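Local coordinates for protein lyase/mutase (Burkholderia cenocepacia, PDB 4LSB) that belongs to a family of lyases and mutases built on a TIM-barrel fold and carries a magnesium ion, at residues 13-18 and 118-123; 24-29 and 236-241; 42-47 and 280-285; 124-129 and 163-168. All coordinates share one frame; numbering follows the deposited sequence.

Contacts 1 and 2 cover the N-terminal end of the TIM barrel, contact 4 lies at the C-terminal ends of its strands, and contact 3 adds a late helix on the outside. Contacts 1 and 2, centres about 16 Å apart, involve helix 14-25 or the turn after it, at the starts of strands 121-125 and 238-240. Contact 4, on strands 121-125 and 160-164, touches contact 1 through Ser123 and Arg164. Contact 3, about 33 Å from contact 4 between centres, lies beside the second subunit. Along the chain contacts 1, 2 and 3 cross one another; contact 4 follows contact 1 and is nested within the other two. Chain-distant parts meet round one sheet, with contact 4 at its magnesium end.

Contact 1: 13-18 and 118-123; sequences DLQARH and GAVGGS
Gln15 holds CG opposite its backbone nitrogen (chi1 -171°) and runs on extended, which carries its amide past Val120, whose CG1 is anti to its own carbonyl carbon. The two side chains slide by each other in opposite directions: the glutamine heads for the backbone of Gly118 and Ala119, and the valine points at helix 14-25. Val120 CG1 lies 3.7 Å from Gln15 CG and 3.4 Å from Gln15 O, while its second methyl, CG2, comes to 4.1 Å from His18 O. His18 offers chiefly its CB to this valine; its imidazole turns away, with Leu14 O over one ring face. At the far end of the glutamine, NE2 makes a weak hydrogen bond to Ala119 O, 3.0 Å long and bent to 129° at the hydrogen. The stronger partner of NE2 is Ala115 O, in the closing turn of helix 104-116. Gly118, with its positive phi, ends that helix in a Schellman motif, and the chain then turns into strand 121-125 of the barrel. Val120 also packs on Ala19 and Phe22, so this valine packs along the N-terminal helix just before the strand begins. The polar half of the contact pairs an amide donor with carbonyl oxygens around a helix C-terminus, where the helix dipole would probably make the acceptors somewhat more attractive.

Contact 2: 24-29 and 236-241; sequences ALHTRP and VKRVSV
Helix 14-25 lies across the N-terminal end of the barrel, and the turn that follows it meets the entrance of strand 238-240 through His26, Arg28, Lys237 and Arg238. Arg238 NH1 donates to His26 NE2 over 3.0 Å, with 147° at the hydrogen. The nitrogen arrives at the edge of the imidazole, near the ring plane, whereas guanidinium and ring planes stand 75° apart. His26 ND1 is bonded to Phe22 O, one turn back in the helix, consistent with a ring that has its proton on ND1 and accepts at NE2. Arg238 belongs to the inward-facing side of the barrel: its NE reaches Asn216 and its NH2 reaches Thr162, so the guanidinium links the histidine of the turn to strands 215-218 and 160-164, while Phe22 and Phe32 meet the histidine ring edge-to-face. The end of Lys237 diverges from that of Arg238. Bent at both chi2 and chi3, it wraps its methylenes round the turn, with CD 3.3 Å from His26 O, and brings NZ to within 2.7 Å of Arg28 O. The C=O...NZ angle is 153°, with the nitrogen tilted somewhat from the carbonyl plane; a second bond joins NZ to Gly30 O.

Contact 3: 42-47 and 280-285; sequences TARLLA and RWFAAP
The guanidinium of Arg44 is gripped on several sides. Its NH1 donates to Phe282 O at 2.9 Å and also to Gly66 O of the second subunit; NH2 donates to Ala284 O at 3.0 Å, and NE to Asn287 OD1. A bend at chi3 (75°) turns the group toward the C-terminal end of helix 275-283. Neither carbonyl is met squarely: NH1 approaches Phe282 O at a C=O angle of 114°, and NH2 stands 45° above the carbonyl plane of Ala284. Phe282 CD1 lies over one face of the guanidinium, toward its rim, and Phe282 CE1 comes 3.8 Å from Arg44 CB. Beside this polar patch Leu45 crosses both aromatic side chains at about a right angle, its CD2 reaching 3.7 Å from Phe282 CE1 and 3.8 Å from Trp281 CE3. Met48, one turn on in helix 40-48, packs on the same two aromatics, and Leu254 of the second subunit touches Trp281. The contact thus joins a barrel helix to the chain's last helix at the subunit interface. A positive guanidinium set among carbonyls at a helix C-terminus should be electrostatically favourable, and its several bonds fix its rotation.

Contact 4: 124-129 and 163-168; sequences IEDATG and ARCENY
Glu125 and Arg164 lie side by side and point the same way, but their flat ends are turned 42° against each other. Glu125 OE1 sits over the centre of the guanidinium face, 3.3 Å from Arg164 CZ, so this salt bridge rests on charge alone and no N-H is aimed at the oxygen. Hydrogens of NE and NH2 go instead to Glu166, which Arg164 grips side-on: NE meets OE2 at 2.7 Å, in the guanidinium plane, and NH2 meets OE1 at 2.8 Å. The carboxylates of Glu125 and Glu166 are stacked, 3° from parallel, and their OE1 atoms stand 4.1 Å apart; the shared arginine probably offsets this repulsion. Asp126 reaches across to the chain just after strand 160-164, with its CG between backbone N and carbonyl carbon (chi1 59°), and its OD1 accepts from Glu166 N at 2.8 Å through the syn lone pair. OD2 is held by Tyr185. Between the backbones Arg164 N donates to Ile124 O at 3.0 Å, and a water bridges Ile124 O and Arg164 O. Helix 138-153 joins the parallel strands 121-125 and 160-164 as a beta-alpha-beta crossover. Their C-terminal ends carry this charged cluster, and the Glu125 side chain is about 4 Å from the magnesium ion at Ser58 and Glu97; the C-terminal ends of the strands are where TIM barrels keep their active sites.

Contact 1: 13-18 and 118-123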
loop_
_atom_site.group_PDB
_atom_site.type_symbol
_atom_site.label_atom_id
_atom_site.label_comp_id
_atom_site.label_asym_id
_atom_site.label_seq_id
_atom_site.Cartn_x
_atom_site.Cartn_y
_atom_site.Cartn_z
ATOM N N ASP B 13 13.175 -25.509 -4.313
ATOM C CA ASP B 13 14.399 -25.552 -5.119
ATOM C C ASP B 13 14.376 -24.241 -5.937
ATOM O O ASP B 13 15.384 -23.816 -6.493
ATOM C CB ASP B 13 14.403 -26.773 -6.061
ATOM N N LEU B 14 13.185 -23.635 -6.008
ATOM C CA LEU B 14 12.990 -22.269 -6.476
ATOM C C LEU B 14 13.920 -21.254 -5.769
ATOM O O LEU B 14 14.514 -20.390 -6.407
ATOM C CB LEU B 14 11.531 -21.875 -6.284
ATOM C CG LEU B 14 11.099 -20.453 -6.680
ATOM C CD1 LEU B 14 11.364 -20.188 -8.161
ATOM C CD2 LEU B 14 9.624 -20.218 -6.358
ATOM N N GLN B 15 14.052 -21.376 -4.456
ATOM C CA GLN B 15 14.925 -20.464 -3.734
ATOM C C GLN B 15 16.349 -20.544 -4.244
ATOM O O GLN B 15 16.996 -19.509 -4.420
ATOM C CB GLN B 15 14.937 -20.743 -2.246
ATOM C CG GLN B 15 15.671 -19.650 -1.494
ATOM C CD GLN B 15 15.437 -19.706 -0.015
ATOM O OE1 GLN B 15 15.054 -20.740 0.524
ATOM N NE2 GLN B 15 15.638 -18.600 0.641
ATOM N N ALA B 16 16.831 -21.761 -4.478
ATOM C CA ALA B 16 18.179 -21.930 -4.982
ATOM C C ALA B 16 18.331 -21.334 -6.389
ATOM O O ALA B 16 19.363 -20.739 -6.694
ATOM C CB ALA B 16 18.577 -23.385 -4.976
ATOM N N ARG B 17 17.297 -21.466 -7.213
ATOM C CA ARG B 17 17.298 -20.887 -8.573
ATOM C C ARG B 17 17.353 -19.366 -8.455
ATOM O O ARG B 17 18.159 -18.752 -9.096
ATOM C CB ARG B 17 16.073 -21.287 -9.398
ATOM N N HIS B 18 16.506 -18.783 -7.613
ATOM C CA HIS B 18 16.521 -17.337 -7.413
ATOM C C HIS B 18 17.822 -16.850 -6.852
ATOM O O HIS B 18 18.287 -15.768 -7.220
ATOM C CB HIS B 18 15.409 -16.902 -6.496
ATOM C CG HIS B 18 14.072 -16.990 -7.130
ATOM N ND1 HIS B 18 12.911 -16.885 -6.413
ATOM C CD2 HIS B 18 13.712 -17.123 -8.421
ATOM C CE1 HIS B 18 11.881 -16.943 -7.228
ATOM N NE2 HIS B 18 12.338 -17.096 -8.459
ATOM N N GLY B 118 12.591 -16.900 2.845
ATOM C CA GLY B 118 12.671 -16.989 1.424
ATOM C C GLY B 118 13.573 -16.001 0.718
ATOM O O GLY B 118 13.729 -16.039 -0.504
ATOM N N ALA B 119 14.193 -15.119 1.483
ATOM C CA ALA B 119 15.135 -14.172 0.908
ATOM C C ALA B 119 16.405 -14.881 0.415
ATOM O O ALA B 119 16.873 -15.850 1.000
ATOM C CB ALA B 119 15.470 -13.077 1.907
ATOM N N VAL B 120 16.968 -14.351 -0.661
ATOM C CA VAL B 120 18.234 -14.854 -1.151
ATOM C C VAL B 120 19.346 -13.851 -0.966
ATOM O O VAL B 120 20.473 -14.039 -1.401
ATOM C CB VAL B 120 18.155 -15.291 -2.594
ATOM C CG1 VAL B 120 17.316 -16.534 -2.739
ATOM C CG2 VAL B 120 17.630 -14.176 -3.487
ATOM N N GLY B 121 19.038 -12.742 -0.339
ATOM C CA GLY B 121 20.037 -11.796 0.046
ATOM C C GLY B 121 19.480 -10.885 1.120
ATOM O O GLY B 121 18.272 -10.865 1.414
ATOM N N GLY B 122 20.348 -10.113 1.701
ATOM C CA GLY B 122 19.896 -9.069 2.650
ATOM C C GLY B 122 21.011 -8.174 3.132
ATOM O O GLY B 122 22.169 -8.494 2.927
ATOM N N SER B 123 20.627 -7.068 3.793
ATOM C CA SER B 123 21.518 -6.031 4.288
ATOM C C SER B 123 21.600 -5.968 5.810
ATOM O O SER B 123 20.577 -6.022 6.504
ATOM C CB SER B 123 21.087 -4.629 3.797
ATOM O OG SER B 123 19.773 -4.218 4.208
#

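Contact 2: 24-29 and 236-241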
loop_
_atom_site.group_PDB
_atom_site.type_symbol
_atom_site.label_atom_id
_atom_site.label_comp_id
_atom_site.label_asym_id
_atom_site.label_seq_id
_atom_site.Cartn_x
_atom_site.Cartn_y
_atom_site.Cartn_z
ATOM N N ALA B 24 24.172 -13.778 -10.026
ATOM C CA ALA B 24 24.545 -13.526 -11.421
ATOM C C ALA B 24 24.253 -12.096 -11.901
ATOM O O ALA B 24 24.996 -11.578 -12.748
ATOM C CB ALA B 24 23.870 -14.524 -12.348
ATOM N N LEU B 25 23.175 -11.482 -11.401
ATOM C CA LEU B 25 22.879 -10.067 -11.718
ATOM C C LEU B 25 24.037 -9.216 -11.359
ATOM O O LEU B 25 24.280 -8.228 -12.048
ATOM C CB LEU B 25 21.640 -9.506 -10.979
ATOM C CG LEU B 25 20.344 -10.142 -11.368
ATOM C CD1 LEU B 25 19.159 -9.764 -10.521
ATOM C CD2 LEU B 25 20.094 -9.849 -12.854
ATOM N N HIS B 26 24.787 -9.599 -10.319
ATOM C CA HIS B 26 25.875 -8.757 -9.838
ATOM C C HIS B 26 27.190 -8.886 -10.617
ATOM O O HIS B 26 28.112 -8.129 -10.339
ATOM C CB HIS B 26 26.177 -9.009 -8.359
ATOM C CG HIS B 26 25.052 -8.640 -7.447
ATOM N ND1 HIS B 26 23.959 -9.447 -7.281
ATOM C CD2 HIS B 26 24.859 -7.565 -6.652
ATOM C CE1 HIS B 26 23.128 -8.887 -6.431
ATOM N NE2 HIS B 26 23.646 -7.737 -6.040
ATOM N N THR B 27 27.287 -9.882 -11.470
ATOM C CA THR B 27 28.554 -10.177 -12.158
ATOM C C THR B 27 28.456 -9.918 -13.651
ATOM O O THR B 27 29.471 -9.875 -14.332
ATOM C CB THR B 27 29.015 -11.609 -11.906
ATOM O OG1 THR B 27 28.040 -12.521 -12.405
ATOM C CG2 THR B 27 29.240 -11.838 -10.387
ATOM N N ARG B 28 27.266 -9.673 -14.165
ATOM C CA ARG B 28 27.170 -9.317 -15.572
ATOM C C ARG B 28 27.503 -7.837 -15.748
ATOM O O ARG B 28 27.471 -7.029 -14.776
ATOM C CB ARG B 28 25.804 -9.710 -16.136
ATOM C CG ARG B 28 24.695 -8.836 -15.726
ATOM C CD ARG B 28 23.372 -9.389 -16.221
ATOM N NE ARG B 28 22.390 -8.349 -15.965
ATOM C CZ ARG B 28 21.074 -8.512 -15.944
ATOM N NH1 ARG B 28 20.528 -9.703 -16.153
ATOM N NH2 ARG B 28 20.308 -7.453 -15.720
ATOM N N PRO B 29 27.815 -7.442 -17.000
ATOM C CA PRO B 29 28.182 -6.067 -17.214
ATOM C C PRO B 29 27.087 -5.071 -16.901
ATOM O O PRO B 29 25.886 -5.332 -17.103
ATOM C CB PRO B 29 28.537 -6.013 -18.726
ATOM C CG PRO B 29 28.895 -7.429 -19.098
ATOM C CD PRO B 29 28.036 -8.283 -18.197
ATOM N N VAL B 236 29.342 1.603 -10.336
ATOM C CA VAL B 236 28.286 1.044 -9.529
ATOM C C VAL B 236 27.712 -0.190 -10.175
ATOM O O VAL B 236 27.574 -0.262 -11.409
ATOM C CB VAL B 236 27.161 2.083 -9.311
ATOM C CG1 VAL B 236 26.048 1.520 -8.434
ATOM C CG2 VAL B 236 27.741 3.304 -8.607
ATOM N N LYS B 237 27.364 -1.175 -9.338
ATOM C CA LYS B 237 26.744 -2.394 -9.843
ATOM C C LYS B 237 25.212 -2.475 -9.659
ATOM O O LYS B 237 24.521 -3.065 -10.470
ATOM C CB LYS B 237 27.391 -3.591 -9.154
ATOM C CG LYS B 237 26.924 -4.944 -9.682
ATOM C CD LYS B 237 27.045 -5.126 -11.182
ATOM C CE LYS B 237 28.495 -4.939 -11.639
ATOM N NZ LYS B 237 28.607 -5.228 -13.093
ATOM N N ARG B 238 24.720 -1.947 -8.566
ATOM C CA ARG B 238 23.304 -2.066 -8.169
ATOM C C ARG B 238 22.768 -0.740 -7.708
ATOM O O ARG B 238 23.408 -0.038 -6.959
ATOM C CB ARG B 238 23.138 -3.078 -7.046
ATOM C CG ARG B 238 21.730 -3.651 -6.936
ATOM C CD ARG B 238 21.736 -4.862 -5.995
ATOM N NE ARG B 238 21.802 -4.442 -4.607
ATOM C CZ ARG B 238 22.115 -5.187 -3.541
ATOM N NH1 ARG B 238 22.441 -6.433 -3.629
ATOM N NH2 ARG B 238 22.029 -4.658 -2.338
ATOM N N VAL B 239 21.552 -0.416 -8.129
ATOM C CA VAL B 239 20.946 0.809 -7.735
ATOM C C VAL B 239 19.557 0.513 -7.170
ATOM O O VAL B 239 18.706 -0.085 -7.815
ATOM C CB VAL B 239 20.801 1.764 -8.933
ATOM C CG1 VAL B 239 20.247 3.103 -8.454
ATOM C CG2 VAL B 239 22.136 1.963 -9.612
ATOM N N SER B 240 19.356 0.944 -5.938
ATOM C CA SER B 240 18.088 0.764 -5.235
ATOM C C SER B 240 17.412 2.141 -4.973
ATOM O O SER B 240 17.995 3.239 -5.245
ATOM C CB SER B 240 18.383 0.041 -3.896
ATOM O OG SER B 240 19.120 0.909 -2.988
ATOM N N VAL B 241 16.186 2.105 -4.425
ATOM C CA VAL B 241 15.457 3.338 -4.177
ATOM C C VAL B 241 14.856 3.512 -2.760
ATOM O O VAL B 241 14.142 4.477 -2.514
ATOM C CB VAL B 241 14.340 3.578 -5.225
ATOM C CG1 VAL B 241 14.919 3.633 -6.636
ATOM C CG2 VAL B 241 13.230 2.548 -5.104
#

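Contact 3: 42-47 and 280-285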
loop_
_atom_site.group_PDB
_atom_site.type_symbol
_atom_site.label_atom_id
_atom_site.label_comp_id
_atom_site.label_asym_id
_atom_site.label_seq_id
_atom_site.Cartn_x
_atom_site.Cartn_y
_atom_site.Cartn_z
ATOM N N THR B 42 2.483 -4.167 -5.169
ATOM C CA THR B 42 3.604 -3.493 -5.759
ATOM C C THR B 42 4.667 -4.481 -6.192
ATOM O O THR B 42 5.289 -4.267 -7.200
ATOM C CB THR B 42 4.148 -2.359 -4.838
ATOM O OG1 THR B 42 4.390 -2.848 -3.510
ATOM C CG2 THR B 42 3.197 -1.210 -4.787
ATOM N N ALA B 43 4.852 -5.556 -5.446
ATOM C CA ALA B 43 5.773 -6.572 -5.811
ATOM C C ALA B 43 5.387 -7.202 -7.119
ATOM O O ALA B 43 6.223 -7.320 -8.019
ATOM C CB ALA B 43 5.908 -7.600 -4.730
ATOM N N ARG B 44 4.109 -7.581 -7.247
ATOM C CA ARG B 44 3.556 -8.068 -8.498
ATOM C C ARG B 44 3.790 -7.140 -9.695
ATOM O O ARG B 44 4.283 -7.614 -10.763
ATOM C CB ARG B 44 2.048 -8.367 -8.368
ATOM C CG ARG B 44 1.761 -9.602 -7.535
ATOM C CD ARG B 44 0.389 -10.181 -7.811
ATOM N NE ARG B 44 0.370 -10.883 -9.093
ATOM C CZ ARG B 44 -0.717 -11.402 -9.656
ATOM N NH1 ARG B 44 -1.869 -11.404 -9.034
ATOM N NH2 ARG B 44 -0.611 -12.008 -10.825
ATOM N N LEU B 45 3.508 -5.849 -9.488
ATOM C CA LEU B 45 3.595 -4.881 -10.567
ATOM C C LEU B 45 5.031 -4.687 -11.005
ATOM O O LEU B 45 5.318 -4.565 -12.182
ATOM C CB LEU B 45 3.015 -3.556 -10.152
ATOM C CG LEU B 45 1.475 -3.622 -9.944
ATOM C CD1 LEU B 45 1.009 -2.349 -9.271
ATOM C CD2 LEU B 45 0.741 -3.851 -11.281
ATOM N N LEU B 46 5.966 -4.671 -10.063
ATOM C CA LEU B 46 7.376 -4.597 -10.472
ATOM C C LEU B 46 7.858 -5.816 -11.261
ATOM O O LEU B 46 8.670 -5.682 -12.182
ATOM C CB LEU B 46 8.293 -4.316 -9.261
ATOM C CG LEU B 46 8.031 -2.972 -8.525
ATOM C CD1 LEU B 46 8.716 -2.968 -7.186
ATOM C CD2 LEU B 46 8.452 -1.725 -9.354
ATOM N N ALA B 47 7.389 -7.013 -10.936
ATOM C CA ALA B 47 7.761 -8.171 -11.738
ATOM C C ALA B 47 7.185 -8.049 -13.152
ATOM O O ALA B 47 7.847 -8.298 -14.150
ATOM C CB ALA B 47 7.281 -9.448 -11.101
ATOM N N ARG B 280 -7.495 -7.109 -14.543
ATOM C CA ARG B 280 -7.028 -8.080 -15.542
ATOM C C ARG B 280 -5.643 -8.587 -15.173
ATOM O O ARG B 280 -5.418 -9.789 -15.087
ATOM C CB ARG B 280 -7.015 -7.464 -16.969
ATOM C CG ARG B 280 -6.501 -8.432 -18.061
ATOM C CD ARG B 280 -6.533 -7.846 -19.482
ATOM N NE ARG B 280 -5.612 -6.717 -19.657
ATOM C CZ ARG B 280 -5.938 -5.409 -19.712
ATOM N NH1 ARG B 280 -7.206 -4.967 -19.634
ATOM N NH2 ARG B 280 -4.958 -4.511 -19.867
ATOM N N TRP B 281 -4.710 -7.674 -14.945
ATOM C CA TRP B 281 -3.358 -8.084 -14.567
ATOM C C TRP B 281 -3.327 -8.997 -13.308
ATOM O O TRP B 281 -2.695 -10.028 -13.316
ATOM C CB TRP B 281 -2.448 -6.917 -14.305
ATOM C CG TRP B 281 -2.358 -5.905 -15.335
ATOM C CD1 TRP B 281 -2.444 -6.077 -16.678
ATOM C CD2 TRP B 281 -2.107 -4.533 -15.120
ATOM N NE1 TRP B 281 -2.295 -4.871 -17.317
ATOM C CE2 TRP B 281 -2.094 -3.905 -16.372
ATOM C CE3 TRP B 281 -1.922 -3.754 -13.974
ATOM C CZ2 TRP B 281 -1.880 -2.555 -16.519
ATOM C CZ3 TRP B 281 -1.727 -2.407 -14.127
ATOM C CH2 TRP B 281 -1.697 -1.816 -15.379
ATOM N N PHE B 282 -4.029 -8.616 -12.233
ATOM C CA PHE B 282 -3.968 -9.407 -11.013
ATOM C C PHE B 282 -4.761 -10.697 -11.068
ATOM O O PHE B 282 -4.531 -11.571 -10.236
ATOM C CB PHE B 282 -4.375 -8.563 -9.782
ATOM C CG PHE B 282 -3.324 -7.544 -9.349
ATOM C CD1 PHE B 282 -2.076 -7.456 -9.979
ATOM C CD2 PHE B 282 -3.555 -6.708 -8.297
ATOM C CE1 PHE B 282 -1.113 -6.538 -9.556
ATOM C CE2 PHE B 282 -2.587 -5.793 -7.871
ATOM C CZ PHE B 282 -1.380 -5.703 -8.499
ATOM N N ALA B 283 -5.693 -10.816 -12.029
ATOM C CA ALA B 283 -6.350 -12.081 -12.321
ATOM C C ALA B 283 -5.398 -13.151 -12.882
ATOM O O ALA B 283 -5.628 -14.348 -12.725
ATOM C CB ALA B 283 -7.526 -11.854 -13.295
ATOM N N ALA B 284 -4.295 -12.749 -13.491
ATOM C CA ALA B 284 -3.348 -13.727 -14.024
ATOM C C ALA B 284 -2.685 -14.532 -12.903
ATOM O O ALA B 284 -2.506 -14.052 -11.806
ATOM C CB ALA B 284 -2.304 -13.025 -14.858
ATOM N N PRO B 285 -2.324 -15.789 -13.181
ATOM C CA PRO B 285 -1.753 -16.620 -12.136
ATOM C C PRO B 285 -0.254 -16.427 -11.963
ATOM O O PRO B 285 0.336 -17.120 -11.155
ATOM C CB PRO B 285 -2.066 -18.038 -12.634
ATOM C CG PRO B 285 -1.964 -17.907 -14.116
ATOM C CD PRO B 285 -2.476 -16.521 -14.449
#

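Contact 4: 124-129 and 163-168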
loop_
_atom_site.group_PDB
_atom_site.type_symbol
_atom_site.label_atom_id
_atom_site.label_comp_id
_atom_site.label_asym_id
_atom_site.label_seq_id
_atom_site.Cartn_x
_atom_site.Cartn_y
_atom_site.Cartn_z
ATOM N N ILE B 124 22.806 -5.781 6.302
ATOM C CA ILE B 124 23.063 -5.549 7.724
ATOM C C ILE B 124 23.797 -4.242 7.838
ATOM O O ILE B 124 24.888 -4.083 7.298
ATOM C CB ILE B 124 23.895 -6.673 8.376
ATOM C CG1 ILE B 124 23.154 -8.008 8.335
ATOM C CG2 ILE B 124 24.202 -6.367 9.834
ATOM C CD1 ILE B 124 21.835 -8.086 9.120
ATOM N N GLU B 125 23.196 -3.316 8.567
ATOM C CA GLU B 125 23.793 -2.010 8.726
ATOM C C GLU B 125 24.499 -1.817 10.050
ATOM O O GLU B 125 24.256 -2.564 11.017
ATOM C CB GLU B 125 22.758 -0.921 8.500
ATOM C CG GLU B 125 21.655 -0.876 9.514
ATOM C CD GLU B 125 20.387 -0.189 9.005
ATOM O OE1 GLU B 125 19.925 -0.383 7.847
ATOM O OE2 GLU B 125 19.812 0.526 9.831
ATOM N N ASP B 126 25.368 -0.815 10.102
ATOM C CA ASP B 126 26.155 -0.507 11.340
ATOM C C ASP B 126 25.622 0.673 12.171
ATOM O O ASP B 126 26.372 1.354 12.841
ATOM C CB ASP B 126 27.640 -0.318 10.975
ATOM C CG ASP B 126 27.868 0.814 9.944
ATOM O OD1 ASP B 126 26.893 1.517 9.696
ATOM O OD2 ASP B 126 28.988 0.980 9.436
ATOM N N ALA B 127 24.327 0.928 12.093
ATOM C CA ALA B 127 23.678 1.922 12.918
ATOM C C ALA B 127 23.165 1.222 14.158
ATOM O O ALA B 127 22.465 0.220 14.075
ATOM C CB ALA B 127 22.529 2.604 12.196
ATOM N N THR B 128 23.497 1.808 15.304
ATOM C CA THR B 128 23.230 1.205 16.607
ATOM C C THR B 128 21.804 1.526 17.023
ATOM O O THR B 128 21.197 0.791 17.814
ATOM C CB THR B 128 24.146 1.828 17.650
ATOM O OG1 THR B 128 23.909 3.230 17.663
ATOM C CG2 THR B 128 25.608 1.615 17.300
ATOM N N GLY B 129 21.280 2.645 16.513
ATOM C CA GLY B 129 20.010 3.196 16.990
ATOM C C GLY B 129 20.166 4.072 18.217
ATOM O O GLY B 129 19.189 4.620 18.705
ATOM N N ALA B 163 26.572 -5.387 3.097
ATOM C CA ALA B 163 27.003 -4.744 4.298
ATOM C C ALA B 163 26.839 -3.233 4.103
ATOM O O ALA B 163 27.306 -2.679 3.090
ATOM C CB ALA B 163 28.465 -5.082 4.584
ATOM N N ARG B 164 26.078 -2.622 5.009
ATOM C CA ARG B 164 25.814 -1.174 5.010
ATOM C C ARG B 164 26.635 -0.391 6.034
ATOM O O ARG B 164 26.778 -0.766 7.210
ATOM C CB ARG B 164 24.325 -0.908 5.259
ATOM C CG ARG B 164 23.458 -1.055 4.014
ATOM C CD ARG B 164 21.963 -0.935 4.239
ATOM N NE ARG B 164 21.596 0.353 4.810
ATOM C CZ ARG B 164 20.376 0.846 4.813
ATOM N NH1 ARG B 164 19.366 0.210 4.245
ATOM N NH2 ARG B 164 20.162 2.002 5.385
ATOM N N CYS B 165 27.163 0.725 5.578
ATOM C CA CYS B 165 27.789 1.715 6.457
ATOM C C CYS B 165 26.919 2.972 6.462
ATOM O O CYS B 165 26.669 3.597 5.406
ATOM C CB CYS B 165 29.215 2.037 6.044
ATOM S SG CYS B 165 29.870 3.400 7.036
ATOM N N GLU B 166 26.446 3.332 7.651
ATOM C CA GLU B 166 25.402 4.322 7.766
ATOM C C GLU B 166 25.911 5.727 8.100
ATOM O O GLU B 166 25.120 6.608 8.390
ATOM C CB GLU B 166 24.380 3.872 8.804
ATOM C CG GLU B 166 23.784 2.529 8.508
ATOM C CD GLU B 166 22.938 2.521 7.247
ATOM O OE1 GLU B 166 21.865 3.163 7.258
ATOM O OE2 GLU B 166 23.323 1.870 6.248
ATOM N N ASN B 167 27.221 5.894 8.051
ATOM C CA ASN B 167 27.892 7.142 8.408
ATOM C C ASN B 167 27.209 8.394 7.921
ATOM O O ASN B 167 26.957 9.321 8.718
ATOM C CB ASN B 167 29.307 7.141 7.884
ATOM C CG ASN B 167 30.299 6.546 8.856
ATOM O OD1 ASN B 167 29.983 6.289 10.013
ATOM N ND2 ASN B 167 31.503 6.328 8.387
ATOM N N TYR B 168 26.897 8.423 6.624
ATOM C CA TYR B 168 26.364 9.629 5.998
ATOM C C TYR B 168 24.941 9.928 6.411
ATOM O O TYR B 168 24.472 11.041 6.170
ATOM C CB TYR B 168 26.446 9.548 4.457
ATOM C CG TYR B 168 27.800 9.916 3.878
ATOM C CD1 TYR B 168 28.951 9.167 4.164
ATOM C CD2 TYR B 168 27.930 11.009 3.025
ATOM C CE1 TYR B 168 30.178 9.501 3.626
ATOM C CE2 TYR B 168 29.152 11.355 2.477
ATOM C CZ TYR B 168 30.267 10.620 2.767
ATOM O OH TYR B 168 31.446 10.986 2.218
HETATM O O HOH W 1 27.172 -3.207 8.799
#